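Local coordinates for protein putative Endoribonuclease L-PSP (PDB 3M1X) that is of unknown function but belongs to the RutC (YjgF/UK114) family of trimeric proteins and may, like relatives, act as a deaminase, at residues L101-N112 with R126-L134. Sequence-based numbering, arbitrary orientation.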
loop_
_atom_site.group_PDB
_atom_site.type_symbol
_atom_site.label_atom_id
_atom_site.label_comp_id
_atom_site.label_asym_id
_atom_site.label_seq_id
_atom_site.Cartn_x
_atom_site.Cartn_y
_atom_site.Cartn_z
ATOM N N LEU A 101 -5.799 6.379 -4.553
ATOM C CA LEU A 101 -5.001 6.566 -5.758
ATOM C C LEU A 101 -5.756 7.383 -6.738
ATOM O O LEU A 101 -6.929 7.070 -7.058
ATOM C CB LEU A 101 -4.647 5.221 -6.369
ATOM C CG LEU A 101 -3.847 4.235 -5.519
ATOM C CD1 LEU A 101 -4.690 3.445 -4.545
ATOM C CD2 LEU A 101 -3.081 3.272 -6.476
ATOM N N LEU A 102 -5.157 8.425 -7.254
ATOM C CA LEU A 102 -5.790 9.313 -8.266
ATOM C C LEU A 102 -5.058 9.241 -9.560
ATOM O O LEU A 102 -3.839 9.168 -9.578
ATOM C CB LEU A 102 -5.767 10.762 -7.734
ATOM C CG LEU A 102 -6.576 10.984 -6.483
ATOM C CD1 LEU A 102 -6.202 12.360 -5.887
ATOM C CD2 LEU A 102 -8.055 10.861 -6.734
ATOM N N ALA A 103 -5.781 9.399 -10.635
ATOM C CA ALA A 103 -5.163 9.561 -11.958
ATOM C C ALA A 103 -4.539 10.930 -12.071
ATOM O O ALA A 103 -3.602 11.119 -12.864
ATOM C CB ALA A 103 -6.182 9.327 -13.103
ATOM N N ASP A 104 -5.000 11.907 -11.314
ATOM C CA ASP A 104 -4.594 13.286 -11.465
ATOM C C ASP A 104 -4.630 13.974 -10.120
ATOM O O ASP A 104 -5.686 14.027 -9.450
ATOM C CB ASP A 104 -5.624 14.016 -12.404
ATOM C CG ASP A 104 -5.373 15.539 -12.622
ATOM O OD1 ASP A 104 -4.446 16.186 -12.040
ATOM O OD2 ASP A 104 -6.065 16.002 -13.581
ATOM N N ILE A 105 -3.515 14.478 -9.672
ATOM C CA ILE A 105 -3.414 15.103 -8.374
ATOM C C ILE A 105 -4.387 16.274 -8.205
ATOM O O ILE A 105 -4.754 16.632 -7.049
ATOM C CB ILE A 105 -1.983 15.474 -7.985
ATOM C CG1 ILE A 105 -1.820 15.590 -6.464
ATOM C CG2 ILE A 105 -1.547 16.736 -8.729
ATOM C CD1 ILE A 105 -1.987 14.325 -5.597
ATOM N N LYS A 106 -4.775 16.933 -9.315
ATOM C CA LYS A 106 -5.658 18.070 -9.139
ATOM C C LYS A 106 -7.025 17.629 -8.647
ATOM O O LYS A 106 -7.779 18.483 -8.159
ATOM C CB LYS A 106 -5.687 18.934 -10.366
ATOM C CG LYS A 106 -4.286 19.352 -10.876
ATOM C CD LYS A 106 -3.413 20.301 -9.953
ATOM C CE LYS A 106 -2.296 21.110 -10.811
ATOM N NZ LYS A 106 -1.689 22.236 -10.029
ATOM N N ASP A 107 -7.352 16.342 -8.756
ATOM C CA ASP A 107 -8.618 15.815 -8.300
ATOM C C ASP A 107 -8.641 15.588 -6.783
ATOM O O ASP A 107 -9.672 15.151 -6.275
ATOM C CB ASP A 107 -8.949 14.560 -9.069
ATOM C CG ASP A 107 -9.407 14.805 -10.471
ATOM O OD1 ASP A 107 -9.951 15.926 -10.713
ATOM O OD2 ASP A 107 -9.313 13.904 -11.328
ATOM N N PHE A 108 -7.565 15.865 -6.077
ATOM C CA PHE A 108 -7.497 15.555 -4.642
ATOM C C PHE A 108 -8.621 16.226 -3.857
ATOM O O PHE A 108 -9.259 15.582 -3.012
ATOM C CB PHE A 108 -6.090 15.933 -4.123
ATOM C CG PHE A 108 -5.828 15.671 -2.643
ATOM C CD1 PHE A 108 -5.721 14.378 -2.156
ATOM C CD2 PHE A 108 -5.726 16.708 -1.734
ATOM C CE1 PHE A 108 -5.437 14.128 -0.786
ATOM C CE2 PHE A 108 -5.454 16.478 -0.397
ATOM C CZ PHE A 108 -5.270 15.180 0.052
ATOM N N GLY A 109 -8.865 17.503 -4.038
ATOM C CA GLY A 109 -9.854 18.197 -3.224
ATOM C C GLY A 109 -11.238 17.649 -3.411
ATOM O O GLY A 109 -11.937 17.415 -2.413
ATOM N N VAL A 110 -11.680 17.462 -4.638
ATOM C CA VAL A 110 -12.994 16.946 -4.934
ATOM C C VAL A 110 -13.112 15.537 -4.360
ATOM O O VAL A 110 -14.105 15.158 -3.762
ATOM C CB VAL A 110 -13.354 17.106 -6.382
ATOM C CG1 VAL A 110 -14.593 16.315 -6.714
ATOM C CG2 VAL A 110 -13.643 18.631 -6.647
ATOM N N PHE A 111 -12.093 14.725 -4.648
ATOM C CA PHE A 111 -12.113 13.381 -4.124
ATOM C C PHE A 111 -12.242 13.328 -2.646
ATOM O O PHE A 111 -13.046 12.614 -2.042
ATOM C CB PHE A 111 -10.862 12.593 -4.561
ATOM C CG PHE A 111 -10.682 11.329 -3.786
ATOM C CD1 PHE A 111 -11.472 10.267 -4.061
ATOM C CD2 PHE A 111 -9.860 11.263 -2.665
ATOM C CE1 PHE A 111 -11.441 9.085 -3.274
ATOM C CE2 PHE A 111 -9.803 10.106 -1.906
ATOM C CZ PHE A 111 -10.589 9.072 -2.209
ATOM N N ASN A 112 -11.470 14.193 -1.973
ATOM C CA ASN A 112 -11.434 14.150 -0.574
ATOM C C ASN A 112 -12.836 14.496 0.020
ATOM O O ASN A 112 -13.252 13.919 1.022
ATOM C CB ASN A 112 -10.305 15.038 -0.083
ATOM C CG ASN A 112 -10.339 15.164 1.417
ATOM O OD1 ASN A 112 -9.872 14.260 2.117
ATOM N ND2 ASN A 112 -10.917 16.227 1.946
ATOM N N ARG A 126 -4.702 7.035 6.464
ATOM C CA ARG A 126 -4.795 7.249 5.023
ATOM C C ARG A 126 -3.464 7.585 4.401
ATOM O O ARG A 126 -2.634 8.264 4.996
ATOM C CB ARG A 126 -5.794 8.376 4.731
ATOM C CG ARG A 126 -6.183 8.474 3.265
ATOM C CD ARG A 126 -7.300 9.463 3.036
ATOM N NE ARG A 126 -6.827 10.834 3.136
ATOM C CZ ARG A 126 -7.540 11.854 2.740
ATOM N NH1 ARG A 126 -8.801 11.733 2.385
ATOM N NH2 ARG A 126 -6.972 13.073 2.734
ATOM N N ALA A 127 -3.275 7.104 3.171
ATOM C CA ALA A 127 -2.250 7.605 2.281
ATOM C C ALA A 127 -2.837 7.830 0.936
ATOM O O ALA A 127 -3.653 7.047 0.466
ATOM C CB ALA A 127 -1.080 6.638 2.174
ATOM N N CYS A 128 -2.435 8.899 0.292
ATOM C CA CYS A 128 -2.963 9.300 -1.015
ATOM C C CYS A 128 -1.819 9.698 -1.940
ATOM O O CYS A 128 -0.793 10.215 -1.544
ATOM C CB CYS A 128 -3.844 10.570 -0.888
ATOM S SG CYS A 128 -5.168 10.473 0.271
ATOM N N PHE A 129 -2.029 9.452 -3.222
ATOM C CA PHE A 129 -1.058 9.852 -4.234
ATOM C C PHE A 129 -1.714 9.813 -5.576
ATOM O O PHE A 129 -2.758 9.180 -5.792
ATOM C CB PHE A 129 0.212 8.965 -4.215
ATOM C CG PHE A 129 -0.018 7.495 -4.540
ATOM C CD1 PHE A 129 0.161 7.003 -5.778
ATOM C CD2 PHE A 129 -0.383 6.642 -3.517
ATOM C CE1 PHE A 129 -0.053 5.653 -6.045
ATOM C CE2 PHE A 129 -0.586 5.326 -3.784
ATOM C CZ PHE A 129 -0.390 4.821 -5.005
ATOM N N ALA A 130 -1.072 10.506 -6.538
ATOM C CA ALA A 130 -1.433 10.359 -7.957
ATOM C C ALA A 130 -0.560 9.297 -8.582
ATOM O O ALA A 130 0.660 9.354 -8.491
ATOM C CB ALA A 130 -1.345 11.664 -8.743
ATOM N N ALA A 131 -1.183 8.334 -9.172
ATOM C CA ALA A 131 -0.500 7.280 -9.995
ATOM C C ALA A 131 -0.201 7.871 -11.358
ATOM O O ALA A 131 -0.851 8.819 -11.763
ATOM C CB ALA A 131 -1.408 6.048 -10.149
ATOM N N ALA A 132 0.733 7.281 -12.083
ATOM C CA ALA A 132 0.888 7.617 -13.528
ATOM C C ALA A 132 -0.358 7.210 -14.282
ATOM O O ALA A 132 -0.745 7.943 -15.226
ATOM C CB ALA A 132 2.160 6.906 -14.089
ATOM N N ALA A 133 -1.022 6.127 -13.935
ATOM C CA ALA A 133 -2.206 5.648 -14.568
ATOM C C ALA A 133 -2.801 4.551 -13.691
ATOM O O ALA A 133 -2.120 3.876 -12.930
ATOM C CB ALA A 133 -1.940 5.116 -15.979
ATOM N N LEU A 134 -4.074 4.345 -13.889
ATOM C CA LEU A 134 -4.815 3.282 -13.142
ATOM C C LEU A 134 -5.423 2.267 -14.138
ATOM O O LEU A 134 -5.652 2.605 -15.338
ATOM C CB LEU A 134 -5.925 3.891 -12.310
ATOM C CG LEU A 134 -5.442 4.801 -11.207
ATOM C CD1 LEU A 134 -6.614 5.491 -10.491
ATOM C CD2 LEU A 134 -4.583 4.023 -10.164
HETATM O O HOH W 1 -1.049 11.501 -12.694
#
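R126 reaches from its strand to N112 on the helix and meets the amide nearly at a right angle, the two planes 79° apart. R126 NH1 lies 2.8 Å from N112 OD1, in the amide's carbonyl plane and close to the guanidinium plane, while NH2 adds a weak bond to the same oxygen. The chain of R126 is extended until it bends at chi3 (75°), which turns the guanidinium toward N112; C128 SG lies over one face of it, offset toward the rim. That sulfur also sits at the edge of the F108 ring, 3.8 Å from F108 CE1, a cysteine sulfur-aromatic contact. I105 rests its CB 3.9 Å from A130 CB. On the other face of the sheet L101 and F129 run side by side, L101 CD2 lying 3.4 Å from F129 CZ, and F129 packs edge-to-face on F129 of both neighbouring subunits. The parallel strands are tied by L102 N to F129 O (2.9 Å) and A131 N to L102 O (2.8 Å), and beyond them a water bridges A103 O and A131 O. R126 NE and C128 N also bind a citrate, probably from the crystallisation liquor. Helix-covered on one face and trimer-forming on the other, this is a beta-alpha-beta crossover of the YjgF/UK114 fold.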